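Local coordinates for protein FMN-dependent nitronate monooxygenase (PDB 5LSM) that binds FMN and probably acts as a nitronate monooxygenase, using molecular oxygen to turn propionate 3-nitronate into 3-oxopropanoate with release of nitrate and nitrite, at residues L48-E52 with A116-V120; H73-Q79 with P295-L299; L90-E96 with R282-M287; L267-F271 with F319-W323. All blocks are in the same frame, centred on the assembly; numbering follows the deposited sequence.

Contact 1: residues L48-E52 with A116-V120; sequences LEALE and AQAEV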
loop_
_atom_site.group_PDB
_atom_site.type_symbol
_atom_site.label_atom_id
_atom_site.label_comp_id
_atom_site.label_asym_id
_atom_site.label_seq_id
_atom_site.Cartn_x
_atom_site.Cartn_y
_atom_site.Cartn_z
ATOM N N LEU A 48 -13.970 -3.994 32.930
ATOM C CA LEU A 48 -14.970 -5.061 33.011
ATOM C C LEU A 48 -16.390 -4.517 33.213
ATOM O O LEU A 48 -17.346 -5.056 32.677
ATOM C CB LEU A 48 -14.609 -6.048 34.120
ATOM C CG LEU A 48 -13.359 -6.890 33.822
ATOM C CD1 LEU A 48 -12.869 -7.652 35.061
ATOM C CD2 LEU A 48 -13.630 -7.846 32.666
ATOM N N GLU A 49 -16.501 -3.390 33.898
ATOM C CA GLU A 49 -17.793 -2.744 34.112
ATOM C C GLU A 49 -18.310 -2.140 32.800
ATOM O O GLU A 49 -19.397 -2.492 32.338
ATOM C CB GLU A 49 -17.679 -1.670 35.202
ATOM C CG GLU A 49 -16.990 -2.160 36.481
ATOM C CD GLU A 49 -15.462 -2.041 36.428
ATOM O OE1 GLU A 49 -14.940 -0.922 36.640
ATOM O OE2 GLU A 49 -14.783 -3.059 36.161
ATOM N N ALA A 50 -17.501 -1.276 32.180
ATOM C CA ALA A 50 -17.829 -0.715 30.875
ATOM C C ALA A 50 -18.185 -1.829 29.885
ATOM O O ALA A 50 -19.175 -1.733 29.174
ATOM C CB ALA A 50 -16.672 0.126 30.346
ATOM N N LEU A 51 -17.402 -2.904 29.888
ATOM C CA LEU A 51 -17.594 -4.020 28.952
ATOM C C LEU A 51 -18.991 -4.605 29.079
ATOM O O LEU A 51 -19.739 -4.677 28.097
ATOM C CB LEU A 51 -16.535 -5.119 29.190
ATOM C CG LEU A 51 -16.683 -6.427 28.386
ATOM C CD1 LEU A 51 -16.647 -6.183 26.882
ATOM C CD2 LEU A 51 -15.617 -7.435 28.794
ATOM N N GLU A 52 -19.345 -5.000 30.298
ATOM C CA GLU A 52 -20.655 -5.598 30.581
ATOM C C GLU A 52 -21.820 -4.630 30.279
ATOM O O GLU A 52 -22.861 -5.027 29.746
ATOM C CB GLU A 52 -20.700 -6.042 32.044
ATOM C CG GLU A 52 -21.797 -7.041 32.364
ATOM C CD GLU A 52 -21.571 -7.736 33.695
ATOM O OE1 GLU A 52 -20.500 -8.357 33.888
ATOM O OE2 GLU A 52 -22.454 -7.631 34.564
ATOM N N ALA A 116 -10.405 -12.970 32.793
ATOM C CA ALA A 116 -11.281 -11.921 33.338
ATOM C C ALA A 116 -12.317 -11.420 32.336
ATOM O O ALA A 116 -13.479 -11.223 32.685
ATOM C CB ALA A 116 -10.447 -10.755 33.840
ATOM N N GLN A 117 -11.895 -11.180 31.097
ATOM C CA GLN A 117 -12.837 -10.744 30.060
ATOM C C GLN A 117 -13.715 -11.904 29.601
ATOM O O GLN A 117 -14.908 -11.734 29.376
ATOM C CB GLN A 117 -12.106 -10.123 28.867
ATOM C CG GLN A 117 -11.706 -8.680 29.091
ATOM C CD GLN A 117 -10.305 -8.522 29.626
ATOM O OE1 GLN A 117 -9.567 -9.495 29.793
ATOM N NE2 GLN A 117 -9.922 -7.285 29.885
ATOM N N ALA A 118 -13.117 -13.082 29.478
ATOM C CA ALA A 118 -13.865 -14.314 29.219
ATOM C C ALA A 118 -15.111 -14.470 30.108
ATOM O O ALA A 118 -16.176 -14.860 29.627
ATOM C CB ALA A 118 -12.957 -15.517 29.391
ATOM N N GLU A 119 -14.963 -14.223 31.404
ATOM C CA GLU A 119 -16.049 -14.497 32.336
ATOM C C GLU A 119 -17.261 -13.630 32.012
ATOM O O GLU A 119 -18.387 -14.127 32.006
ATOM C CB GLU A 119 -15.602 -14.304 33.793
ATOM N N VAL A 120 -17.017 -12.359 31.679
ATOM C CA VAL A 120 -18.065 -11.441 31.205
ATOM C C VAL A 120 -18.667 -11.844 29.846
ATOM O O VAL A 120 -19.878 -11.858 29.682
ATOM C CB VAL A 120 -17.536 -9.998 31.089
ATOM C CG1 VAL A 120 -18.618 -9.069 30.565
ATOM C CG2 VAL A 120 -17.025 -9.510 32.440
#
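V120 sets its forked side chain against L48 and L51, one methyl for each leucine. The residues lie on two helices that flank the parallel strands of a TIM-barrel fold: helix 48-59 follows strand 39-42, and helix 115-124 precedes strand 128-132. The short segments run nearly side by side, with a crossing angle of -27° and axes 10.3 Å apart, the near-parallel arrangement of neighbouring outer helices in such a barrel. The V120 CG1 methyl, anti to its own N (chi1 178°), lies 3.8 Å from L51 CD2, and these two side chains lie alongside, pointing opposite ways. V120 CG2 takes the other branch and comes 3.8 Å from L48 CD2. That same leucine methyl reaches the backbone one turn earlier, with L48 CD2 3.4 Å from A116 O, while its sister CD1 meets the methyl of A116. Q117 CG faces both leucine tips, 4.1 Å from L48 CD2 and from L51 CD2. Its amide bends away at chi2 and is engaged by S114, where OE1 is hydrogen-bonded to OG. No hydrogen bond joins the two segments, so the contact is apolar packing. At its outer end the extended E52 chain lays its carboxylate beside V120, with E52 OE1 3.9 Å from V120 CG1 and equally far from V120 CG2.

Contact 2: residues H73-Q79 with P295-L299; sequences HREPVAQ and PDFPL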
loop_
_atom_site.group_PDB
_atom_site.type_symbol
_atom_site.label_atom_id
_atom_site.label_comp_id
_atom_site.label_asym_id
_atom_site.label_seq_id
_atom_site.Cartn_x
_atom_site.Cartn_y
_atom_site.Cartn_z
ATOM N N HIS A 73 -2.044 -9.008 22.575
ATOM C CA HIS A 73 -0.620 -8.779 22.436
ATOM C C HIS A 73 0.094 -9.344 23.663
ATOM O O HIS A 73 -0.519 -9.546 24.721
ATOM C CB HIS A 73 -0.340 -7.275 22.341
ATOM C CG HIS A 73 -0.846 -6.486 23.516
ATOM N ND1 HIS A 73 -2.181 -6.181 23.694
ATOM C CD2 HIS A 73 -0.190 -5.914 24.554
ATOM C CE1 HIS A 73 -2.328 -5.486 24.808
ATOM N NE2 HIS A 73 -1.133 -5.293 25.337
ATOM N N ARG A 74 1.398 -9.548 23.526
ATOM C CA ARG A 74 2.237 -9.818 24.667
ATOM C C ARG A 74 2.480 -8.515 25.419
ATOM O O ARG A 74 2.726 -7.474 24.809
ATOM C CB ARG A 74 3.547 -10.445 24.215
ATOM C CG ARG A 74 3.355 -11.665 23.317
ATOM C CD ARG A 74 4.420 -12.725 23.560
ATOM N NE ARG A 74 5.743 -12.310 23.088
ATOM C CZ ARG A 74 6.116 -12.278 21.809
ATOM N NH1 ARG A 74 5.267 -12.616 20.841
ATOM N NH2 ARG A 74 7.350 -11.901 21.493
ATOM N N GLU A 75 2.287 -8.550 26.734
ATOM C CA GLU A 75 2.663 -7.435 27.581
ATOM C C GLU A 75 4.156 -7.181 27.432
ATOM O O GLU A 75 4.913 -8.116 27.171
ATOM C CB GLU A 75 2.302 -7.714 29.037
ATOM C CG GLU A 75 0.800 -7.746 29.285
ATOM C CD GLU A 75 0.437 -7.643 30.752
ATOM O OE1 GLU A 75 -0.750 -7.387 31.053
ATOM O OE2 GLU A 75 1.330 -7.840 31.605
ATOM N N PRO A 76 4.574 -5.903 27.532
ATOM C CA PRO A 76 5.831 -5.445 26.919
ATOM C C PRO A 76 7.164 -5.957 27.560
ATOM O O PRO A 76 8.082 -6.348 26.822
ATOM C CB PRO A 76 5.720 -3.908 26.992
ATOM C CG PRO A 76 4.669 -3.631 28.012
ATOM C CD PRO A 76 3.710 -4.769 27.916
ATOM N N VAL A 77 7.236 -5.997 28.896
ATOM C CA VAL A 77 8.506 -6.193 29.666
ATOM C C VAL A 77 8.957 -4.882 30.275
ATOM O O VAL A 77 8.977 -3.854 29.592
ATOM C CB VAL A 77 9.699 -6.806 28.869
ATOM C CG1 VAL A 77 10.605 -5.729 28.270
ATOM C CG2 VAL A 77 10.535 -7.688 29.783
ATOM N N ALA A 78 9.301 -4.927 31.561
ATOM C CA ALA A 78 9.628 -3.722 32.324
ATOM C C ALA A 78 10.699 -2.919 31.602
ATOM O O ALA A 78 11.617 -3.483 31.008
ATOM C CB ALA A 78 10.100 -4.084 33.724
ATOM N N GLN A 79 10.528 -1.601 31.600
ATOM C CA GLN A 79 11.440 -0.715 30.895
ATOM C C GLN A 79 11.291 0.718 31.397
ATOM O O GLN A 79 11.275 1.664 30.614
ATOM C CB GLN A 79 11.208 -0.815 29.375
ATOM C CG GLN A 79 9.748 -0.692 28.911
ATOM C CD GLN A 79 9.559 -1.166 27.474
ATOM O OE1 GLN A 79 9.694 -0.388 26.529
ATOM N NE2 GLN A 79 9.336 -2.467 27.303
ATOM N N PRO A 295 8.699 3.667 24.055
ATOM C CA PRO A 295 8.544 2.405 24.759
ATOM C C PRO A 295 7.571 1.427 24.094
ATOM O O PRO A 295 6.673 1.827 23.338
ATOM C CB PRO A 295 8.025 2.821 26.145
ATOM C CG PRO A 295 7.612 4.243 26.019
ATOM C CD PRO A 295 8.429 4.826 24.925
ATOM N N ASP A 296 7.709 0.158 24.458
ATOM C CA ASP A 296 6.862 -0.885 23.920
ATOM C C ASP A 296 5.384 -0.637 24.220
ATOM O O ASP A 296 5.034 -0.008 25.209
ATOM C CB ASP A 296 7.287 -2.244 24.460
ATOM C CG ASP A 296 8.636 -2.681 23.936
ATOM O OD1 ASP A 296 9.061 -2.160 22.882
ATOM O OD2 ASP A 296 9.264 -3.551 24.580
ATOM N N PHE A 297 4.552 -1.057 23.275
ATOM C CA PHE A 297 3.103 -1.042 23.383
ATOM C C PHE A 297 2.603 -1.832 24.608
ATOM O O PHE A 297 3.020 -2.969 24.812
ATOM C CB PHE A 297 2.542 -1.654 22.090
ATOM C CG PHE A 297 1.063 -1.714 22.037
ATOM C CD1 PHE A 297 0.328 -0.593 21.682
ATOM C CD2 PHE A 297 0.395 -2.884 22.373
ATOM C CE1 PHE A 297 -1.054 -0.626 21.670
ATOM C CE2 PHE A 297 -0.991 -2.942 22.334
ATOM C CZ PHE A 297 -1.715 -1.809 21.978
ATOM N N PRO A 298 1.672 -1.253 25.400
ATOM C CA PRO A 298 1.001 0.036 25.222
ATOM C C PRO A 298 1.520 1.185 26.105
ATOM O O PRO A 298 0.761 2.107 26.423
ATOM C CB PRO A 298 -0.442 -0.285 25.614
ATOM C CG PRO A 298 -0.283 -1.276 26.705
ATOM C CD PRO A 298 0.917 -2.108 26.335
ATOM N N LEU A 299 2.806 1.185 26.425
ATOM C CA LEU A 299 3.293 2.068 27.477
ATOM C C LEU A 299 3.308 3.543 27.060
ATOM O O LEU A 299 2.994 4.408 27.864
ATOM C CB LEU A 299 4.658 1.604 27.975
ATOM C CG LEU A 299 4.594 0.193 28.559
ATOM C CD1 LEU A 299 5.966 -0.359 28.880
ATOM C CD2 LEU A 299 3.673 0.131 29.778
#
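Q79 reaches from the end of one loop to clasp D296 in another. Its own loop follows strand 66-71, the third strand of the TIM barrel, and Q79 is the N-cap residue of helix 80-89; D296 belongs to the loop between helices 282-287 and 301-313. From CB, chi1 of 49° puts CG between the backbone N and the carbonyl carbon, and there Q79 CG lies 3.8 Å from L299 CD1. Beyond it the chain is extended and carries the amide CD over D296. OE1 accepts the backbone N-H of D296 at 2.9 Å between Q79 OE1 and D296 N, nearly straight at 173°, although the donor stands above the carbonyl plane. NE2 spends both its hydrogens in the amide plane: one goes to D296 OD2, with Q79 NE2 2.9 Å from that oxygen, which it meets from above the carboxylate plane; the other goes back to V77 O, 2.7 Å from Q79 NE2. Three bonds thus fix the rotation of the amide and tell its oxygen from its nitrogen. P76 wedges in beside this clasp, its CB 3.4 Å from D296 CB and its CG against L299 CD1. Just before the cis peptide that leads into P298, the F297 ring meets H182 and F133 edge-to-face. On H73 it makes a T-shaped pair, planes 74° apart, with F297 CE2 lying 3.6 Å above the centre of the imidazole.

Contact 3: residues L90-E96 with R282-M287; sequences LAPYFAE and RFMAEM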
loop_
_atom_site.group_PDB
_atom_site.type_symbol
_atom_site.label_atom_id
_atom_site.label_comp_id
_atom_site.label_asym_id
_atom_site.label_seq_id
_atom_site.Cartn_x
_atom_site.Cartn_y
_atom_site.Cartn_z
ATOM N N LEU A 90 10.581 14.464 25.387
ATOM C CA LEU A 90 9.398 15.309 25.206
ATOM C C LEU A 90 9.407 16.598 26.059
ATOM O O LEU A 90 8.491 17.422 25.953
ATOM C CB LEU A 90 8.133 14.499 25.503
ATOM C CG LEU A 90 8.023 13.187 24.728
ATOM C CD1 LEU A 90 6.849 12.360 25.233
ATOM C CD2 LEU A 90 7.898 13.461 23.240
ATOM N N ALA A 91 10.442 16.773 26.885
ATOM C CA ALA A 91 10.504 17.890 27.824
ATOM C C ALA A 91 10.140 19.262 27.196
ATOM O O ALA A 91 9.358 20.013 27.768
ATOM C CB ALA A 91 11.875 17.937 28.484
ATOM N N PRO A 92 10.661 19.560 25.994
ATOM C CA PRO A 92 10.319 20.813 25.320
ATOM C C PRO A 92 8.819 21.074 25.141
ATOM O O PRO A 92 8.366 22.218 25.294
ATOM C CB PRO A 92 10.981 20.659 23.953
ATOM C CG PRO A 92 12.148 19.773 24.202
ATOM C CD PRO A 92 11.701 18.812 25.262
ATOM N N TYR A 93 8.058 20.036 24.801
ATOM C CA TYR A 93 6.613 20.186 24.671
ATOM C C TYR A 93 5.972 20.428 26.014
ATOM O O TYR A 93 5.075 21.253 26.128
ATOM C CB TYR A 93 5.974 18.973 24.005
ATOM C CG TYR A 93 6.508 18.692 22.630
ATOM C CD1 TYR A 93 6.444 19.655 21.620
ATOM C CD2 TYR A 93 7.110 17.474 22.345
ATOM C CE1 TYR A 93 6.972 19.411 20.365
ATOM C CE2 TYR A 93 7.630 17.212 21.096
ATOM C CZ TYR A 93 7.563 18.180 20.107
ATOM O OH TYR A 93 8.086 17.886 18.874
ATOM N N PHE A 94 6.427 19.716 27.034
ATOM C CA PHE A 94 5.881 19.903 28.366
ATOM C C PHE A 94 6.074 21.344 28.804
ATOM O O PHE A 94 5.144 21.986 29.282
ATOM C CB PHE A 94 6.557 18.963 29.356
ATOM C CG PHE A 94 6.272 17.524 29.102
ATOM C CD1 PHE A 94 4.976 17.090 28.890
ATOM C CD2 PHE A 94 7.295 16.603 29.069
ATOM C CE1 PHE A 94 4.707 15.754 28.675
ATOM C CE2 PHE A 94 7.036 15.268 28.860
ATOM C CZ PHE A 94 5.744 14.845 28.638
ATOM N N ALA A 95 7.269 21.860 28.574
ATOM C CA ALA A 95 7.553 23.276 28.783
ATOM C C ALA A 95 6.622 24.198 27.965
ATOM O O ALA A 95 6.016 25.117 28.498
ATOM C CB ALA A 95 9.014 23.562 28.452
ATOM N N GLU A 96 6.551 23.976 26.661
ATOM C CA GLU A 96 5.717 24.812 25.798
ATOM C C GLU A 96 4.292 24.891 26.351
ATOM O O GLU A 96 3.780 25.970 26.612
ATOM C CB GLU A 96 5.732 24.269 24.367
ATOM C CG GLU A 96 4.714 24.911 23.441
ATOM C CD GLU A 96 4.859 24.457 22.007
ATOM O OE1 GLU A 96 5.734 23.602 21.751
ATOM O OE2 GLU A 96 4.105 24.962 21.140
ATOM N N ARG A 282 1.966 17.587 13.777
ATOM C CA ARG A 282 3.247 18.188 14.154
ATOM C C ARG A 282 4.104 17.176 14.908
ATOM O O ARG A 282 5.310 17.029 14.638
ATOM C CB ARG A 282 3.014 19.432 15.033
ATOM C CG ARG A 282 4.285 20.116 15.552
ATOM C CD ARG A 282 3.941 21.149 16.621
ATOM N NE ARG A 282 5.105 21.623 17.368
ATOM C CZ ARG A 282 5.034 22.275 18.533
ATOM N NH1 ARG A 282 3.856 22.540 19.086
ATOM N NH2 ARG A 282 6.149 22.630 19.174
ATOM N N PHE A 283 3.480 16.499 15.868
ATOM C CA PHE A 283 4.190 15.548 16.714
ATOM C C PHE A 283 4.855 14.475 15.827
ATOM O O PHE A 283 6.056 14.230 15.938
ATOM C CB PHE A 283 3.221 14.947 17.751
ATOM C CG PHE A 283 3.874 14.046 18.769
ATOM C CD1 PHE A 283 5.090 14.384 19.356
ATOM C CD2 PHE A 283 3.255 12.876 19.161
ATOM C CE1 PHE A 283 5.683 13.553 20.288
ATOM C CE2 PHE A 283 3.853 12.031 20.070
ATOM C CZ PHE A 283 5.069 12.368 20.634
ATOM N N MET A 284 4.120 13.967 14.839
ATOM C CA MET A 284 4.674 12.952 13.951
ATOM C C MET A 284 5.765 13.534 13.056
ATOM O O MET A 284 6.807 12.897 12.855
ATOM C CB MET A 284 3.591 12.321 13.090
ATOM C CG MET A 284 2.510 11.571 13.854
ATOM S SD MET A 284 1.097 11.275 12.773
ATOM C CE MET A 284 -0.269 11.475 13.921
ATOM N N ALA A 285 5.538 14.731 12.521
ATOM C CA ALA A 285 6.527 15.371 11.653
ATOM C C ALA A 285 7.846 15.691 12.386
ATOM O O ALA A 285 8.921 15.543 11.808
ATOM C CB ALA A 285 5.955 16.621 11.023
ATOM N N GLU A 286 7.769 16.063 13.666
ATOM C CA GLU A 286 8.955 16.545 14.394
ATOM C C GLU A 286 9.683 15.422 15.090
ATOM O O GLU A 286 10.882 15.501 15.262
ATOM C CB GLU A 286 8.583 17.622 15.423
ATOM C CG GLU A 286 8.135 18.925 14.789
ATOM C CD GLU A 286 7.675 19.951 15.812
ATOM O OE1 GLU A 286 7.667 19.635 17.018
ATOM O OE2 GLU A 286 7.288 21.069 15.406
ATOM N N MET A 287 8.953 14.384 15.492
ATOM C CA MET A 287 9.505 13.306 16.311
ATOM C C MET A 287 9.481 11.940 15.604
ATOM O O MET A 287 10.012 10.952 16.129
ATOM C CB MET A 287 8.744 13.218 17.649
ATOM C CG MET A 287 8.896 14.451 18.542
ATOM S SD MET A 287 10.582 14.681 19.165
ATOM C CE MET A 287 10.728 13.248 20.241
#
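The hydroxyl of Y93 donates to E286 OE1 at 2.6 Å between Y93 OH and that oxygen, E286 OE1 receiving it on the lone pair turned away from OE2. Ring and carboxylate are nearly coplanar, 12° apart. The other oxygen, E286 OE2, takes the NE hydrogen of R282 one helical turn back, 3.0 Å from R282 NE. R282, extended from CG to NE with CG anti to its N, then holds E96 end-on. R282 NH2 lies 2.8 Å from E96 OE1 on its syn lone pair, and R282 NH1 makes a longer bond of 3.2 Å to E96 OE2. Y93 sits as a knob among R282, E286, F283 and M287; the guanidinium turns a face to Y93 CE1, 3.5 Å from R282 NH2, with the planes 81° apart. On the apolar side, L90 CD2 meets the edge of F283 at CE1. Helices 91-97 and 282-287 run roughly antiparallel, their short segments 142° apart, away from the FMN site; F319, and L307 of helix 301-313, back Y93. With one arginine between two glutamates, the network would offset the like charges of E96 and E286, and probably keeps both carboxylates ionised.

Contact 4: residues L267-F271 with F319-W323; sequences LTNLF and FSPLW. With FMN (flavin mononucleotide), chain I.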
loop_
_atom_site.group_PDB
_atom_site.type_symbol
_atom_site.label_atom_id
_atom_site.label_comp_id
_atom_site.label_asym_id
_atom_site.label_seq_id
_atom_site.Cartn_x
_atom_site.Cartn_y
_atom_site.Cartn_z
ATOM N N LEU A 267 2.321 5.741 9.032
ATOM C CA LEU A 267 2.483 4.841 10.161
ATOM C C LEU A 267 3.342 5.529 11.221
ATOM O O LEU A 267 4.385 6.089 10.895
ATOM C CB LEU A 267 3.143 3.550 9.696
ATOM C CG LEU A 267 2.372 2.764 8.645
ATOM C CD1 LEU A 267 3.160 1.528 8.243
ATOM C CD2 LEU A 267 1.004 2.376 9.189
ATOM N N THR A 268 2.856 5.539 12.463
ATOM C CA THR A 268 3.552 6.156 13.589
ATOM C C THR A 268 3.433 5.275 14.828
ATOM O O THR A 268 2.381 4.695 15.072
ATOM C CB THR A 268 2.981 7.551 13.919
ATOM O OG1 THR A 268 3.589 8.056 15.103
ATOM C CG2 THR A 268 1.484 7.508 14.157
ATOM N N ASN A 269 4.534 5.127 15.571
ATOM C CA ASN A 269 4.497 4.456 16.877
ATOM C C ASN A 269 4.462 5.427 18.055
ATOM O O ASN A 269 4.550 5.017 19.217
ATOM C CB ASN A 269 5.681 3.503 17.026
ATOM C CG ASN A 269 7.040 4.223 17.023
ATOM O OD1 ASN A 269 7.207 5.291 16.456
ATOM N ND2 ASN A 269 8.023 3.585 17.608
ATOM N N LEU A 270 4.295 6.712 17.760
ATOM C CA LEU A 270 4.562 7.758 18.749
ATOM C C LEU A 270 3.522 7.781 19.861
ATOM O O LEU A 270 3.828 8.202 20.962
ATOM C CB LEU A 270 4.651 9.142 18.082
ATOM C CG LEU A 270 5.923 9.427 17.269
ATOM C CD1 LEU A 270 5.811 10.718 16.504
ATOM C CD2 LEU A 270 7.153 9.478 18.161
ATOM N N PHE A 271 2.303 7.326 19.586
ATOM C CA PHE A 271 1.203 7.501 20.530
ATOM C C PHE A 271 0.967 6.280 21.399
ATOM O O PHE A 271 0.317 6.371 22.435
ATOM C CB PHE A 271 -0.092 7.830 19.789
ATOM C CG PHE A 271 0.001 9.042 18.934
ATOM C CD1 PHE A 271 -0.210 10.300 19.473
ATOM C CD2 PHE A 271 0.398 8.939 17.613
ATOM C CE1 PHE A 271 -0.113 11.431 18.689
ATOM C CE2 PHE A 271 0.498 10.069 16.812
ATOM C CZ PHE A 271 0.257 11.317 17.360
ATOM N N PHE A 319 -1.164 16.874 18.870
ATOM C CA PHE A 319 -0.716 15.736 19.678
ATOM C C PHE A 319 -1.798 14.655 19.783
ATOM O O PHE A 319 -1.878 13.943 20.775
ATOM C CB PHE A 319 -0.260 16.216 21.069
ATOM C CG PHE A 319 1.007 17.021 21.040
ATOM C CD1 PHE A 319 2.240 16.399 21.128
ATOM C CD2 PHE A 319 0.968 18.384 20.807
ATOM C CE1 PHE A 319 3.410 17.125 21.027
ATOM C CE2 PHE A 319 2.131 19.122 20.697
ATOM C CZ PHE A 319 3.352 18.492 20.815
ATOM N N SER A 320 -2.618 14.529 18.742
ATOM C CA SER A 320 -3.722 13.575 18.760
ATOM C C SER A 320 -3.421 12.355 17.868
ATOM O O SER A 320 -2.843 12.499 16.795
ATOM C CB SER A 320 -5.008 14.250 18.299
ATOM O OG SER A 320 -5.412 15.267 19.199
ATOM N N PRO A 321 -3.817 11.152 18.315
ATOM C CA PRO A 321 -3.872 9.995 17.434
ATOM C C PRO A 321 -5.091 10.056 16.501
ATOM O O PRO A 321 -6.207 9.719 16.893
ATOM C CB PRO A 321 -3.985 8.826 18.413
ATOM C CG PRO A 321 -4.748 9.393 19.554
ATOM C CD PRO A 321 -4.247 10.816 19.684
ATOM N N LEU A 322 -4.869 10.511 15.276
ATOM C CA LEU A 322 -5.944 10.780 14.355
ATOM C C LEU A 322 -6.053 9.598 13.403
ATOM O O LEU A 322 -5.697 9.686 12.241
ATOM C CB LEU A 322 -5.636 12.059 13.584
ATOM C CG LEU A 322 -5.528 13.364 14.370
ATOM C CD1 LEU A 322 -4.917 14.437 13.485
ATOM C CD2 LEU A 322 -6.909 13.796 14.836
ATOM N N TRP A 323 -6.474 8.466 13.926
ATOM C CA TRP A 323 -6.482 7.250 13.158
ATOM C C TRP A 323 -7.397 7.387 11.924
ATOM O O TRP A 323 -8.497 7.910 12.029
ATOM C CB TRP A 323 -6.963 6.104 14.034
ATOM C CG TRP A 323 -6.020 5.642 15.138
ATOM C CD1 TRP A 323 -6.339 4.776 16.120
ATOM C CD2 TRP A 323 -4.631 5.993 15.357
ATOM N NE1 TRP A 323 -5.255 4.538 16.936
ATOM C CE2 TRP A 323 -4.207 5.304 16.519
ATOM C CE3 TRP A 323 -3.732 6.862 14.733
ATOM C CZ2 TRP A 323 -2.914 5.416 17.037
ATOM C CZ3 TRP A 323 -2.435 6.966 15.244
ATOM C CH2 TRP A 323 -2.038 6.234 16.376
HETATM N N1 FMN I . -8.904 -2.884 14.807
HETATM C C2 FMN I . -9.042 -3.649 15.929
HETATM O O2 FMN I . -8.870 -4.891 15.850
HETATM N N3 FMN I . -9.333 -3.115 17.133
HETATM C C4 FMN I . -9.515 -1.796 17.295
HETATM O O4 FMN I . -9.773 -1.302 18.407
HETATM C C4A FMN I . -9.369 -0.913 16.121
HETATM N N5 FMN I . -9.571 0.401 16.229
HETATM C C5A FMN I . -9.512 1.210 15.157
HETATM C C6 FMN I . -9.762 2.565 15.351
HETATM C C7 FMN I . -9.731 3.445 14.289
HETATM C C7M FMN I . -9.980 4.906 14.561
HETATM C C8 FMN I . -9.420 2.931 12.923
HETATM C C8M FMN I . -9.373 3.899 11.761
HETATM C C9 FMN I . -9.163 1.567 12.722
HETATM C C9A FMN I . -9.195 0.668 13.801
HETATM N N10 FMN I . -8.990 -0.741 13.667
HETATM C C10 FMN I . -9.058 -1.541 14.828
HETATM C "C1'" FMN I . -8.639 -1.376 12.383
HETATM C "C2'" FMN I . -9.877 -1.764 11.592
HETATM O "O2'" FMN I . -10.395 -3.001 12.115
HETATM C "C3'" FMN I . -9.552 -1.923 10.100
HETATM O "O3'" FMN I . -8.364 -2.708 9.947
HETATM C "C4'" FMN I . -9.312 -0.603 9.366
HETATM O "O4'" FMN I . -10.145 0.466 9.833
HETATM C "C5'" FMN I . -9.536 -0.840 7.882
HETATM O "O5'" FMN I . -9.150 0.292 7.106
HETATM P P FMN I . -10.099 1.564 6.842
HETATM O O1P FMN I . -11.526 1.066 6.777
HETATM O O2P FMN I . -9.578 2.094 5.531
HETATM O O3P FMN I . -9.810 2.415 8.027
#
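F271 and W323 stand almost perpendicular, planes 86° apart: the six-membered ring of W323 is 5.8 Å from the F271 ring, centre to centre, and the two side chains pass with their directions opposed. The nearest atoms are F271 CD2 and W323 CH2, 3.8 Å apart. P321 fills the angle between them. Its N lies 3.7 Å above one face of F271, offset toward the rim, while P321 CB covers a face of W323, again off centre. F271 CZ also comes 3.4 Å from S320 O, obliquely to the ring. T268 closes the far side of the indole: its CG2 is 4.1 Å from W323 CZ3 near the ring plane. Its OG1, anti to the backbone N (chi1 174°), turns back to receive the L270 N-H in an ST turn, and is also hydrogen-bonded with P289 O. Through T268 on W323 and F271 on P321, loop 319-323 packs on the end of strand 265-268 and the turn after it, with M284 on F271 from helix 282-287. At its other end W323 belongs to the FMN pocket, where W323 CB lies 3.3 Å from FMN C7M, the 7-methyl of the dimethylbenzene part of the flavin. The contact across the segments holds no hydrogen bond. P321 over one face and T268 at the edge pack the indole, and W323 CB and CD1 give the flavin methyl an apolar neighbour.

Contact 1 joins two outer helices of the TIM barrel, while contacts 3 and 4 lie together on the same side of the chain's centre. The centres of contacts 1 and 3 are 36 Å apart, those of contacts 3 and 4 only 13 Å. These last two share a core: M284 CE is 3.3 Å from F271 CE2, and Y93 packs on F319. Contact 2 lies between them and contact 1, about 17 Å from contact 4 and 22 Å from contacts 1 and 3, centre to centre. Along the chain 48-52, 73-79, 90-96 and 116-120 come first, then 267-271, 282-287, 295-299 and 319-323. Contacts 2 and 3 thus bring segments before residue 100 against the later ones, and contact 4 carries W323 to the flavin.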